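Local coordinates for ABC transporter periplasmic peptide-binding protein (Pseudoalteromonas, PDB 4QFL), which binds dipeptides in the periplasm, as in its complex with Ala-Phe, and probably hands them to a membrane ABC transporter for uptake, at residues Glu200-Phe203 / Asp204-Val208; Leu186-Glu189 / Tyr190-Leu194; Glu300-Pro303 / Phe304-Leu307; Tyr486-Ala489 / Ala490-Met493. All blocks are in the same frame, centred on the assembly; numbering follows the deposited sequence.

Interaction 1 (Glu200-Phe203 / Asp204-Val208); sequences ENLF and DQYPV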
ATOM      1  N   GLU A 200       5.854  19.869  17.909  1.00 23.26           N
ATOM      2  CA  GLU A 200       5.930  18.514  17.393  1.00 22.18           C
ATOM      3  C   GLU A 200       4.782  18.189  16.444  1.00 23.61           C
ATOM      4  O   GLU A 200       4.958  17.438  15.488  1.00 25.81           O
ATOM      5  CB  GLU A 200       5.914  17.522  18.553  1.00 25.38           C
ATOM      6  CG  GLU A 200       7.044  17.688  19.554  1.00 29.82           C
ATOM      7  CD  GLU A 200       6.757  18.725  20.637  1.00 29.02           C
ATOM      8  OE1 GLU A 200       5.668  19.333  20.633  1.00 31.24           O
ATOM      9  OE2 GLU A 200       7.632  18.927  21.503  1.00 33.85           O
ATOM     10  N   ASN A 201       3.605  18.738  16.721  1.00 23.15           N
ATOM     11  CA  ASN A 201       2.414  18.461  15.930  1.00 22.70           C
ATOM     12  C   ASN A 201       2.562  18.916  14.495  1.00 23.42           C
ATOM     13  O   ASN A 201       1.736  18.594  13.646  1.00 25.99           O
ATOM     14  CB  ASN A 201       1.201  19.162  16.534  1.00 24.56           C
ATOM     15  CG  ASN A 201       1.263  20.681  16.373  1.00 28.18           C
ATOM     16  OD1 ASN A 201       2.297  21.313  16.605  1.00 31.07           O
ATOM     17  ND2 ASN A 201       0.156  21.269  15.957  1.00 32.32           N
ATOM     18  N   LEU A 202       3.610  19.686  14.232  1.00 24.69           N
ATOM     19  CA  LEU A 202       3.827  20.257  12.912  1.00 23.76           C
ATOM     20  C   LEU A 202       4.711  19.375  12.070  1.00 21.66           C
ATOM     21  O   LEU A 202       4.734  19.507  10.854  1.00 22.56           O
ATOM     22  CB  LEU A 202       4.493  21.619  13.035  1.00 21.55           C
ATOM     23  CG  LEU A 202       3.567  22.817  13.151  1.00 28.06           C
ATOM     24  CD1 LEU A 202       2.279  22.469  13.888  1.00 25.76           C
ATOM     25  CD2 LEU A 202       4.306  23.958  13.818  1.00 26.71           C
ATOM     26  N   PHE A 203       5.444  18.482  12.725  1.00 20.45           N
ATOM     27  CA  PHE A 203       6.465  17.696  12.054  1.00 21.14           C
ATOM     28  C   PHE A 203       5.914  16.911  10.871  1.00 20.67           C
ATOM     29  O   PHE A 203       6.493  16.922   9.788  1.00 20.56           O
ATOM     30  CB  PHE A 203       7.183  16.772  13.042  1.00 21.28           C
ATOM     31  CG  PHE A 203       8.445  16.177  12.495  1.00 21.29           C
ATOM     32  CD1 PHE A 203       9.534  16.971  12.222  1.00 20.51           C
ATOM     33  CD2 PHE A 203       8.538  14.823  12.253  1.00 24.44           C
ATOM     34  CE1 PHE A 203      10.689  16.429  11.707  1.00 21.60           C
ATOM     35  CE2 PHE A 203       9.700  14.278  11.739  1.00 21.55           C
ATOM     36  CZ  PHE A 203      10.770  15.085  11.471  1.00 21.06           C
ATOM     37  N   ASP A 204       4.782  16.248  11.071  1.00 21.53           N
ATOM     38  CA  ASP A 204       4.212  15.394  10.032  1.00 21.26           C
ATOM     39  C   ASP A 204       3.367  16.148   8.982  1.00 21.51           C
ATOM     40  O   ASP A 204       3.000  15.582   7.951  1.00 20.44           O
ATOM     41  CB  ASP A 204       3.391  14.269  10.681  1.00 21.23           C
ATOM     42  CG  ASP A 204       4.252  13.303  11.477  1.00 22.66           C
ATOM     43  OD1 ASP A 204       5.415  13.106  11.094  1.00 20.68           O
ATOM     44  OD2 ASP A 204       3.776  12.743  12.488  1.00 25.73           O
ATOM     45  N   GLN A 205       3.063  17.416   9.245  1.00 19.95           N
ATOM     46  CA  GLN A 205       2.176  18.184   8.371  1.00 20.47           C
ATOM     47  C   GLN A 205       2.943  19.095   7.435  1.00 22.56           C
ATOM     48  O   GLN A 205       2.528  19.346   6.304  1.00 22.88           O
ATOM     49  CB  GLN A 205       1.248  19.059   9.197  1.00 26.19           C
ATOM     50  CG  GLN A 205       0.375  18.321  10.161  1.00 27.94           C
ATOM     51  CD  GLN A 205      -0.586  19.258  10.840  1.00 34.00           C
ATOM     52  OE1 GLN A 205      -1.592  19.654  10.253  1.00 39.97           O
ATOM     53  NE2 GLN A 205      -0.274  19.642  12.079  1.00 29.45           N
ATOM     54  N   TYR A 206       4.047  19.625   7.937  1.00 22.04           N
ATOM     55  CA  TYR A 206       4.921  20.484   7.157  1.00 23.00           C
ATOM     56  C   TYR A 206       6.258  19.793   7.074  1.00 18.92           C
ATOM     57  O   TYR A 206       7.115  19.961   7.930  1.00 19.87           O
ATOM     58  CB  TYR A 206       5.044  21.850   7.809  1.00 23.31           C
ATOM     59  CG  TYR A 206       3.729  22.551   7.864  1.00 21.73           C
ATOM     60  CD1 TYR A 206       2.874  22.355   8.933  1.00 25.24           C
ATOM     61  CD2 TYR A 206       3.324  23.387   6.838  1.00 23.34           C
ATOM     62  CE1 TYR A 206       1.648  22.996   8.997  1.00 25.72           C
ATOM     63  CE2 TYR A 206       2.102  24.034   6.887  1.00 28.49           C
ATOM     64  CZ  TYR A 206       1.267  23.834   7.976  1.00 26.66           C
ATOM     65  OH  TYR A 206       0.048  24.463   8.052  1.00 27.74           O
ATOM     66  N   PRO A 207       6.421  18.990   6.031  1.00 18.14           N
ATOM     67  CA  PRO A 207       7.497  18.016   5.939  1.00 18.36           C
ATOM     68  C   PRO A 207       8.826  18.621   5.521  1.00 18.01           C
ATOM     69  O   PRO A 207       8.879  19.647   4.821  1.00 17.90           O
ATOM     70  CB  PRO A 207       6.996  17.068   4.855  1.00 17.57           C
ATOM     71  CG  PRO A 207       6.179  17.927   3.973  1.00 18.11           C
ATOM     72  CD  PRO A 207       5.540  18.961   4.849  1.00 18.98           C
ATOM     73  N   VAL A 208       9.897  17.964   5.959  1.00 16.93           N
ATOM     74  CA  VAL A 208      11.226  18.228   5.448  1.00 16.14           C
ATOM     75  C   VAL A 208      11.852  16.913   5.042  1.00 17.01           C
ATOM     76  O   VAL A 208      12.008  16.019   5.862  1.00 18.98           O
ATOM     77  CB  VAL A 208      12.120  18.902   6.503  1.00 18.37           C
ATOM     78  CG1 VAL A 208      13.544  19.016   5.988  1.00 15.90           C
ATOM     79  CG2 VAL A 208      11.566  20.280   6.858  1.00 20.30           C
TER
HETATM   80  O   HOH W   1       3.856  15.736  13.593  1.00 23.67           O
HETATM   81  O   HOH W   2       8.925  15.797   8.220  1.00 21.71           O
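The side-chain amide of Q205 reaches back four residues to the carbonyl of N201: NE2 donates to N201 O over 2.8 Å with an N-H...O angle of 165°. The acceptor lies in the plane of the Q205 amide, while the donor stands above the plane of the carbonyl. This bond ties down a single helix-like turn in the loop between helix 188-196 and strand 213-219. The next carbonyl, L202 O, is gripped twice, by Q205 N at 3.1 Å and by Y206 N at 3.0 Å. Two waters lengthen the network: one accepts from D204 N and donates to E200 O, and the other donates to F203 O and accepts from V208 N. The carboxylate of D204 is held from outside the turn, by a salt bridge to R124 and a hydrogen bond from N43 ND2. Apolar contact is thinner, with L202 CG 4.3 Å from Y206 CD1. F203 sends its ring away from the turn, chi1 -166° setting CG opposite the backbone N, and packs it on A191 and L194 of helix 188-196. The second water also sits over the centre of the F203 ring, its oxygen 3.8 Å above the ring plane.

Interaction 2 (Leu186-Glu189 / Tyr190-Leu194); sequences LSKE and YAMAL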
ATOM      1  N   LEU A 186      13.797  10.950   7.579  1.00 17.01           N
ATOM      2  CA  LEU A 186      13.316  12.241   8.067  1.00 17.77           C
ATOM      3  C   LEU A 186      14.440  13.108   8.632  1.00 17.29           C
ATOM      4  O   LEU A 186      15.557  12.638   8.818  1.00 18.28           O
ATOM      5  CB  LEU A 186      12.247  12.038   9.145  1.00 20.18           C
ATOM      6  CG  LEU A 186      11.072  11.142   8.759  1.00 20.14           C
ATOM      7  CD1 LEU A 186      10.109  10.989   9.931  1.00 21.08           C
ATOM      8  CD2 LEU A 186      10.377  11.746   7.582  1.00 18.71           C
ATOM      9  N   SER A 187      14.122  14.372   8.904  1.00 17.71           N
ATOM     10  CA  SER A 187      15.081  15.331   9.458  1.00 19.45           C
ATOM     11  C   SER A 187      15.073  15.400  10.983  1.00 20.00           C
ATOM     12  O   SER A 187      14.091  15.843  11.586  1.00 20.19           O
ATOM     13  CB  SER A 187      14.805  16.738   8.933  1.00 18.41           C
ATOM     14  OG  SER A 187      15.589  17.681   9.651  1.00 18.77           O
ATOM     15  N   LYS A 188      16.177  14.993  11.602  1.00 22.41           N
ATOM     16  CA  LYS A 188      16.311  15.126  13.043  1.00 19.93           C
ATOM     17  C   LYS A 188      16.420  16.585  13.454  1.00 21.58           C
ATOM     18  O   LYS A 188      15.829  17.001  14.455  1.00 22.71           O
ATOM     19  CB  LYS A 188      17.506  14.345  13.578  1.00 19.36           C
ATOM     20  CG  LYS A 188      17.523  14.333  15.097  1.00 21.67           C
ATOM     21  CD  LYS A 188      18.690  13.575  15.676  1.00 21.46           C
ATOM     22  CE  LYS A 188      18.598  13.576  17.193  1.00 26.04           C
ATOM     23  NZ  LYS A 188      19.726  12.856  17.843  1.00 28.97           N
ATOM     24  N   GLU A 189      17.171  17.371  12.692  1.00 21.09           N
ATOM     25  CA  GLU A 189      17.311  18.778  13.043  1.00 21.88           C
ATOM     26  C   GLU A 189      15.957  19.479  13.060  1.00 21.82           C
ATOM     27  O   GLU A 189      15.648  20.220  13.985  1.00 22.93           O
ATOM     28  CB  GLU A 189      18.285  19.508  12.122  1.00 23.74           C
ATOM     29  CG  GLU A 189      18.458  20.969  12.516  1.00 24.37           C
ATOM     30  CD  GLU A 189      19.484  21.694  11.673  1.00 26.35           C
ATOM     31  OE1 GLU A 189      19.828  21.172  10.592  1.00 24.87           O
ATOM     32  OE2 GLU A 189      19.945  22.783  12.093  1.00 27.61           O
ATOM     33  N   TYR A 190      15.148  19.239  12.038  1.00 21.27           N
ATOM     34  CA  TYR A 190      13.807  19.800  11.990  1.00 21.42           C
ATOM     35  C   TYR A 190      13.035  19.324  13.206  1.00 20.82           C
ATOM     36  O   TYR A 190      12.443  20.122  13.930  1.00 19.98           O
ATOM     37  CB  TYR A 190      13.105  19.365  10.700  1.00 20.18           C
ATOM     38  CG  TYR A 190      11.710  19.922  10.487  1.00 22.83           C
ATOM     39  CD1 TYR A 190      11.403  21.245  10.789  1.00 22.57           C
ATOM     40  CD2 TYR A 190      10.710  19.129   9.956  1.00 20.09           C
ATOM     41  CE1 TYR A 190      10.133  21.746  10.588  1.00 20.94           C
ATOM     42  CE2 TYR A 190       9.445  19.619   9.748  1.00 20.75           C
ATOM     43  CZ  TYR A 190       9.155  20.930  10.065  1.00 20.50           C
ATOM     44  OH  TYR A 190       7.882  21.419   9.848  1.00 22.45           O
ATOM     45  N   ALA A 191      13.063  18.020  13.442  1.00 21.33           N
ATOM     46  CA  ALA A 191      12.317  17.436  14.560  1.00 20.31           C
ATOM     47  C   ALA A 191      12.723  18.017  15.909  1.00 21.34           C
ATOM     48  O   ALA A 191      11.872  18.299  16.743  1.00 21.25           O
ATOM     49  CB  ALA A 191      12.468  15.931  14.571  1.00 21.54           C
ATOM     50  N   MET A 192      14.024  18.189  16.119  1.00 22.67           N
ATOM     51  CA  MET A 192      14.541  18.745  17.367  1.00 23.18           C
ATOM     52  C   MET A 192      14.230  20.237  17.498  1.00 25.66           C
ATOM     53  O   MET A 192      14.029  20.749  18.599  1.00 26.30           O
ATOM     54  CB  MET A 192      16.050  18.499  17.466  1.00 25.45           C
ATOM     55  CG  MET A 192      16.420  17.045  17.708  1.00 22.06           C
ATOM     56  SD  MET A 192      15.309  16.277  18.915  1.00 29.62           S
ATOM     57  CE  MET A 192      14.264  15.294  17.849  1.00 25.38           C
ATOM     58  N   ALA A 193      14.180  20.921  16.362  1.00 26.36           N
ATOM     59  CA  ALA A 193      13.798  22.328  16.309  1.00 24.28           C
ATOM     60  C   ALA A 193      12.344  22.539  16.735  1.00 28.45           C
ATOM     61  O   ALA A 193      12.049  23.368  17.599  1.00 30.30           O
ATOM     62  CB  ALA A 193      14.009  22.867  14.909  1.00 28.18           C
ATOM     63  N   LEU A 194      11.435  21.798  16.113  1.00 23.06           N
ATOM     64  CA  LEU A 194      10.025  21.870  16.462  1.00 24.21           C
ATOM     65  C   LEU A 194       9.779  21.523  17.928  1.00 25.04           C
ATOM     66  O   LEU A 194       8.968  22.159  18.600  1.00 26.07           O
ATOM     67  CB  LEU A 194       9.215  20.944  15.557  1.00 22.38           C
ATOM     68  CG  LEU A 194       9.117  21.332  14.084  1.00 21.39           C
ATOM     69  CD1 LEU A 194       8.276  20.311  13.354  1.00 21.11           C
ATOM     70  CD2 LEU A 194       8.502  22.704  13.943  1.00 23.03           C
TER
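S187 is the N-cap of helix 188-196 and closes the first turn with its own hydroxyl, which contacts Y190 three residues on. S187 OG accepts from Y190 N at 2.9 Å with an N-H...O angle of 164°, satisfying an amide that has no preceding helical carbonyl to bind. The torsion behind this is chi1 170°: OG lies opposite the backbone N and beside the carbonyl carbon, which carries it over the start of the helix. The same residue bonds a second time through its backbone, S187 O accepting from A191 N at 3.0 Å, and M192 N to K188 O and A193 N to E189 O continue the helical pattern. Without the hydroxyl, as with an alanine here, Y190 N would probably lose its capping acceptor and the first turn would be likely to fray. Behind the cap, S187 CB rests on Y190 CB at 3.6 Å. A nearby helix-end amide, K188 N, bonds to D117 OD1 of helix 115-126, so the start of the helix is also moored to its neighbour. Along one flank K188 runs fully extended, while M192 bends at chi2 and chi3 and sets its CG against the K188 stem. Both side chains also touch F120 of helix 115-126. The E189 carboxylate leaves this group, OE2 bonding to T110 OG1. One turn further along, L194 CD1 lies 3.4 Å above the plane of the Y190 ring, shifted toward its rim.

Interaction 3 (Glu300-Pro303 / Phe304-Leu307); sequences ERPP and FDNL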
ATOM      1  N   GLU A 300     -14.836 -12.326  13.059  1.00 19.14           N
ATOM      2  CA  GLU A 300     -15.212 -12.297  14.464  1.00 19.87           C
ATOM      3  C   GLU A 300     -16.685 -11.974  14.636  1.00 21.80           C
ATOM      4  O   GLU A 300     -17.149 -11.806  15.757  1.00 25.93           O
ATOM      5  CB  GLU A 300     -14.337 -11.310  15.237  1.00 18.70           C
ATOM      6  CG  GLU A 300     -12.904 -11.789  15.429  1.00 18.69           C
ATOM      7  CD  GLU A 300     -12.815 -13.049  16.261  1.00 23.87           C
ATOM      8  OE1 GLU A 300     -13.587 -13.177  17.230  1.00 25.84           O
ATOM      9  OE2 GLU A 300     -11.974 -13.918  15.954  1.00 27.09           O
ATOM     10  N   ARG A 301     -17.429 -11.910  13.533  1.00 19.28           N
ATOM     11  CA  ARG A 301     -18.824 -11.483  13.584  1.00 21.63           C
ATOM     12  C   ARG A 301     -19.769 -12.539  13.016  1.00 21.42           C
ATOM     13  O   ARG A 301     -19.696 -12.869  11.840  1.00 23.31           O
ATOM     14  CB  ARG A 301     -18.995 -10.156  12.831  1.00 22.21           C
ATOM     15  CG  ARG A 301     -20.369  -9.521  12.980  1.00 25.31           C
ATOM     16  CD  ARG A 301     -20.526  -8.254  12.155  1.00 23.58           C
ATOM     17  NE  ARG A 301     -19.842  -7.114  12.756  1.00 22.83           N
ATOM     18  CZ  ARG A 301     -20.030  -5.853  12.378  1.00 22.66           C
ATOM     19  NH1 ARG A 301     -20.885  -5.583  11.399  1.00 24.82           N
ATOM     20  NH2 ARG A 301     -19.371  -4.860  12.978  1.00 23.40           N
ATOM     21  N   PRO A 302     -20.660 -13.086  13.854  1.00 22.36           N
ATOM     22  CA  PRO A 302     -21.584 -14.105  13.337  1.00 20.50           C
ATOM     23  C   PRO A 302     -22.488 -13.507  12.258  1.00 22.97           C
ATOM     24  O   PRO A 302     -22.814 -12.327  12.339  1.00 24.24           O
ATOM     25  CB  PRO A 302     -22.404 -14.505  14.576  1.00 22.84           C
ATOM     26  CG  PRO A 302     -21.599 -14.018  15.758  1.00 21.77           C
ATOM     27  CD  PRO A 302     -20.879 -12.796  15.282  1.00 21.79           C
ATOM     28  N   PRO A 303     -22.878 -14.298  11.247  1.00 23.91           N
ATOM     29  CA  PRO A 303     -22.526 -15.708  11.027  1.00 22.85           C
ATOM     30  C   PRO A 303     -21.195 -15.887  10.309  1.00 21.36           C
ATOM     31  O   PRO A 303     -20.871 -16.988   9.874  1.00 23.03           O
ATOM     32  CB  PRO A 303     -23.644 -16.189  10.107  1.00 24.13           C
ATOM     33  CG  PRO A 303     -23.999 -14.985   9.325  1.00 22.32           C
ATOM     34  CD  PRO A 303     -23.860 -13.822  10.258  1.00 21.16           C
ATOM     35  N   PHE A 304     -20.426 -14.817  10.194  1.00 21.99           N
ATOM     36  CA  PHE A 304     -19.248 -14.834   9.339  1.00 21.00           C
ATOM     37  C   PHE A 304     -18.068 -15.492  10.045  1.00 21.13           C
ATOM     38  O   PHE A 304     -17.060 -15.799   9.416  1.00 22.41           O
ATOM     39  CB  PHE A 304     -18.949 -13.409   8.825  1.00 19.90           C
ATOM     40  CG  PHE A 304     -20.178 -12.698   8.323  1.00 19.86           C
ATOM     41  CD1 PHE A 304     -20.799 -13.108   7.155  1.00 21.14           C
ATOM     42  CD2 PHE A 304     -20.759 -11.679   9.057  1.00 20.94           C
ATOM     43  CE1 PHE A 304     -21.955 -12.487   6.708  1.00 22.71           C
ATOM     44  CE2 PHE A 304     -21.915 -11.053   8.617  1.00 22.14           C
ATOM     45  CZ  PHE A 304     -22.514 -11.457   7.440  1.00 21.66           C
ATOM     46  N   ASP A 305     -18.216 -15.733  11.346  1.00 20.02           N
ATOM     47  CA  ASP A 305     -17.231 -16.506  12.096  1.00 18.91           C
ATOM     48  C   ASP A 305     -17.387 -18.000  11.811  1.00 21.73           C
ATOM     49  O   ASP A 305     -16.601 -18.823  12.278  1.00 23.62           O
ATOM     50  CB  ASP A 305     -17.344 -16.218  13.593  1.00 21.37           C
ATOM     51  CG  ASP A 305     -18.648 -16.698  14.186  1.00 21.46           C
ATOM     52  OD1 ASP A 305     -19.650 -16.767  13.446  1.00 21.54           O
ATOM     53  OD2 ASP A 305     -18.679 -17.004  15.401  1.00 23.13           O
ATOM     54  N   ASN A 306     -18.405 -18.342  11.031  1.00 20.21           N
ATOM     55  CA  ASN A 306     -18.690 -19.728  10.716  1.00 21.99           C
ATOM     56  C   ASN A 306     -18.155 -20.094   9.348  1.00 21.62           C
ATOM     57  O   ASN A 306     -18.623 -19.588   8.331  1.00 20.10           O
ATOM     58  CB  ASN A 306     -20.193 -19.952  10.743  1.00 23.71           C
ATOM     59  CG  ASN A 306     -20.559 -21.383  10.557  1.00 23.97           C
ATOM     60  OD1 ASN A 306     -19.775 -22.169  10.039  1.00 27.96           O
ATOM     61  ND2 ASN A 306     -21.759 -21.742  10.976  1.00 25.51           N
ATOM     62  N   LEU A 307     -17.174 -20.982   9.320  1.00 20.34           N
ATOM     63  CA  LEU A 307     -16.514 -21.298   8.066  1.00 22.74           C
ATOM     64  C   LEU A 307     -17.524 -21.756   7.026  1.00 26.70           C
ATOM     65  O   LEU A 307     -17.484 -21.296   5.887  1.00 26.68           O
ATOM     66  CB  LEU A 307     -15.422 -22.348   8.268  1.00 23.68           C
ATOM     67  CG  LEU A 307     -14.630 -22.787   7.029  1.00 24.87           C
ATOM     68  CD1 LEU A 307     -14.111 -21.605   6.209  1.00 21.93           C
ATOM     69  CD2 LEU A 307     -13.485 -23.699   7.442  1.00 25.18           C
TER
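P303 packs the flank of its ring over one face of the F304 phenyl group. P303 CD makes a CH-pi contact, 3.9 Å from the centroid of the F304 ring and 15° off the ring normal. F304 is brought there by a chi1 of -46°, which places CG beside the backbone N and opposite the carbonyl carbon, folding the ring back over the preceding residue. The ring is buried, with L313 of helix 307-314 and D427 also against it. The peptide bond between P302 and P303 is cis, which probably helps to bring the two rings together. With F304 N donating to R301 O at 2.7 Å, on a lone pair in the carbonyl plane, R301 to F304 form a type VI turn. A type I beta turn from P303 to N306 overlaps it, closed by N306 N to P303 O at 3.0 Å; D305 N adds a weak bond to R301 O. The two overlapping turns carry the chain from strand 291-297 into helix 307-314, whose N-cap is N306. D305 adopts the less common torsion, chi1 66°, with CG between the backbone N and the carbonyl carbon. That swings its carboxylate back across P302, OD1 approaching P302 CA to 3.3 Å and P302 CB to 3.7 Å. The R301 side chain leaves the turn for a salt bridge between NH1 and D427 OD1. N306 OD1 accepts a weak bond from K308 N.

Interaction 4 (Tyr486-Ala489 / Ala490-Met493); sequences YYDA and AQSM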
ATOM      1  N   TYR A 486       6.692 -22.790   3.070  1.00 18.98           N
ATOM      2  CA  TYR A 486       5.837 -22.132   4.037  1.00 18.76           C
ATOM      3  C   TYR A 486       4.798 -21.250   3.350  1.00 19.02           C
ATOM      4  O   TYR A 486       3.628 -21.263   3.725  1.00 17.06           O
ATOM      5  CB  TYR A 486       6.682 -21.354   5.050  1.00 20.24           C
ATOM      6  CG  TYR A 486       7.512 -22.286   5.894  1.00 18.92           C
ATOM      7  CD1 TYR A 486       6.901 -23.261   6.672  1.00 21.11           C
ATOM      8  CD2 TYR A 486       8.897 -22.218   5.904  1.00 21.10           C
ATOM      9  CE1 TYR A 486       7.645 -24.140   7.444  1.00 24.60           C
ATOM     10  CE2 TYR A 486       9.654 -23.100   6.681  1.00 22.82           C
ATOM     11  CZ  TYR A 486       9.017 -24.056   7.447  1.00 22.42           C
ATOM     12  OH  TYR A 486       9.737 -24.943   8.220  1.00 30.74           O
ATOM     13  N   TYR A 487       5.217 -20.507   2.333  1.00 19.35           N
ATOM     14  CA  TYR A 487       4.264 -19.695   1.586  1.00 19.27           C
ATOM     15  C   TYR A 487       3.239 -20.563   0.878  1.00 19.89           C
ATOM     16  O   TYR A 487       2.092 -20.164   0.734  1.00 18.83           O
ATOM     17  CB  TYR A 487       4.968 -18.734   0.628  1.00 16.91           C
ATOM     18  CG  TYR A 487       5.686 -17.652   1.379  1.00 17.65           C
ATOM     19  CD1 TYR A 487       5.060 -16.989   2.430  1.00 19.23           C
ATOM     20  CD2 TYR A 487       7.001 -17.315   1.081  1.00 20.33           C
ATOM     21  CE1 TYR A 487       5.715 -16.012   3.151  1.00 19.97           C
ATOM     22  CE2 TYR A 487       7.667 -16.330   1.794  1.00 17.41           C
ATOM     23  CZ  TYR A 487       7.019 -15.687   2.831  1.00 18.32           C
ATOM     24  OH  TYR A 487       7.671 -14.708   3.552  1.00 22.50           O
ATOM     25  N   ASP A 488       3.641 -21.758   0.450  1.00 18.12           N
ATOM     26  CA  ASP A 488       2.671 -22.699  -0.096  1.00 19.60           C
ATOM     27  C   ASP A 488       1.615 -23.052   0.946  1.00 19.11           C
ATOM     28  O   ASP A 488       0.414 -23.035   0.667  1.00 18.96           O
ATOM     29  CB  ASP A 488       3.355 -23.983  -0.577  1.00 21.39           C
ATOM     30  CG  ASP A 488       4.115 -23.793  -1.868  1.00 24.98           C
ATOM     31  OD1 ASP A 488       3.865 -22.788  -2.549  1.00 25.74           O
ATOM     32  OD2 ASP A 488       4.956 -24.649  -2.211  1.00 26.35           O
ATOM     33  N   ALA A 489       2.070 -23.390   2.145  1.00 17.69           N
ATOM     34  CA  ALA A 489       1.148 -23.818   3.180  1.00 18.13           C
ATOM     35  C   ALA A 489       0.240 -22.648   3.545  1.00 19.40           C
ATOM     36  O   ALA A 489      -0.936 -22.835   3.875  1.00 19.62           O
ATOM     37  CB  ALA A 489       1.918 -24.331   4.402  1.00 18.92           C
ATOM     38  N   ALA A 490       0.790 -21.437   3.471  1.00 18.20           N
ATOM     39  CA  ALA A 490       0.043 -20.241   3.833  1.00 17.03           C
ATOM     40  C   ALA A 490      -1.084 -19.975   2.844  1.00 18.56           C
ATOM     41  O   ALA A 490      -2.203 -19.625   3.232  1.00 18.43           O
ATOM     42  CB  ALA A 490       0.968 -19.042   3.914  1.00 17.43           C
ATOM     43  N   GLN A 491      -0.786 -20.123   1.559  1.00 18.67           N
ATOM     44  CA  GLN A 491      -1.791 -19.882   0.535  1.00 16.52           C
ATOM     45  C   GLN A 491      -2.928 -20.876   0.687  1.00 19.81           C
ATOM     46  O   GLN A 491      -4.100 -20.527   0.531  1.00 19.77           O
ATOM     47  CB  GLN A 491      -1.183 -19.975  -0.863  1.00 16.59           C
ATOM     48  CG  GLN A 491      -0.264 -18.834  -1.189  1.00 15.59           C
ATOM     49  CD  GLN A 491       0.561 -19.082  -2.429  1.00 17.22           C
ATOM     50  OE1 GLN A 491       0.133 -18.776  -3.534  1.00 20.89           O
ATOM     51  NE2 GLN A 491       1.749 -19.628  -2.252  1.00 17.08           N
ATOM     52  N   SER A 492      -2.579 -22.120   0.994  1.00 19.75           N
ATOM     53  CA  SER A 492      -3.577 -23.171   1.164  1.00 21.52           C
ATOM     54  C   SER A 492      -4.531 -22.904   2.333  1.00 21.77           C
ATOM     55  O   SER A 492      -5.749 -23.118   2.228  1.00 21.33           O
ATOM     56  CB  SER A 492      -2.892 -24.521   1.341  1.00 23.34           C
ATOM     57  OG  SER A 492      -2.259 -24.901   0.138  1.00 27.40           O
ATOM     58  N   MET A 493      -3.966 -22.434   3.440  1.00 21.24           N
ATOM     59  CA  MET A 493      -4.733 -22.182   4.648  1.00 17.60           C
ATOM     60  C   MET A 493      -5.750 -21.080   4.405  1.00 20.54           C
ATOM     61  O   MET A 493      -6.896 -21.170   4.835  1.00 20.76           O
ATOM     62  CB  MET A 493      -3.801 -21.816   5.803  1.00 19.10           C
ATOM     63  CG  MET A 493      -4.469 -21.894   7.163  1.00 21.82           C
ATOM     64  SD  MET A 493      -3.371 -21.589   8.559  1.00 27.16           S
ATOM     65  CE  MET A 493      -2.231 -22.946   8.398  1.00 24.43           C
TER
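Q491 folds its side chain back along the helix to Y487: a chi1 of -70° sets CG beside the backbone N, and a nearly straight chi2 of 167° then carries the amide to the carbonyl one turn earlier. NE2 donates to Y487 O at 3.1 Å. That oxygen also accepts the regular helical bond from Q491 N at 3.0 Å, and the two donors come from opposite faces of the carbonyl plane, one residue gripping a single acceptor through its backbone and its side chain. Y487 O lies in the plane of the Q491 amide, and the N-H...O angle of 162° makes the bond nearly straight. The amide is also held from outside, with OE1 accepting from S336 OG and E346 N and NE2 donating to A344 O, which fixes its rotation and pins the loop containing them to the helix. A leucine here would probably leave S336 OG and E346 N without their acceptor, and Y487 O and A344 O without the NE2 donor, loosening the loop from the helix. S492 has a similar first torsion and places OG 3.3 Å from D488 O, a weak bond beside that of S492 N to the same oxygen; the stronger partner of OG is Q348 NE2. D488 lies obliquely to Q491, OD1 standing 3.8 Å from NE2. The Y487 ring meets F444 with the planes nearly parallel, while M493 touches L470 of helix 465-475. A serine hydroxyl returning to the carbonyl four residues back is common in alpha helices, here helix 480-497, to which Q491 adds a side-chain grip.

How the interactions relate
Interactions 1 and 2 form one unit, their centres 9 Å apart. Y190 OH makes a probable hydrogen bond of 2.5 Å to Y206 O, and F203 CE1 packs 3.2 Å from Y190 CD2, so the loop 200-208 is fastened to the preceding helix. Interactions 3 and 4 lie about 41 to 47 Å from this pair between centres and 22 Å from each other, with nearest atoms about 7 Å apart. None of the four supplies a residue of the Ala-Phe pocket. Links to it are indirect, by sequence: for example, D204 of interaction 1 bonds to N43, shortly before T48-G50, and R301 of interaction 3 bridges to D427, just before the strand bearing L431-A434.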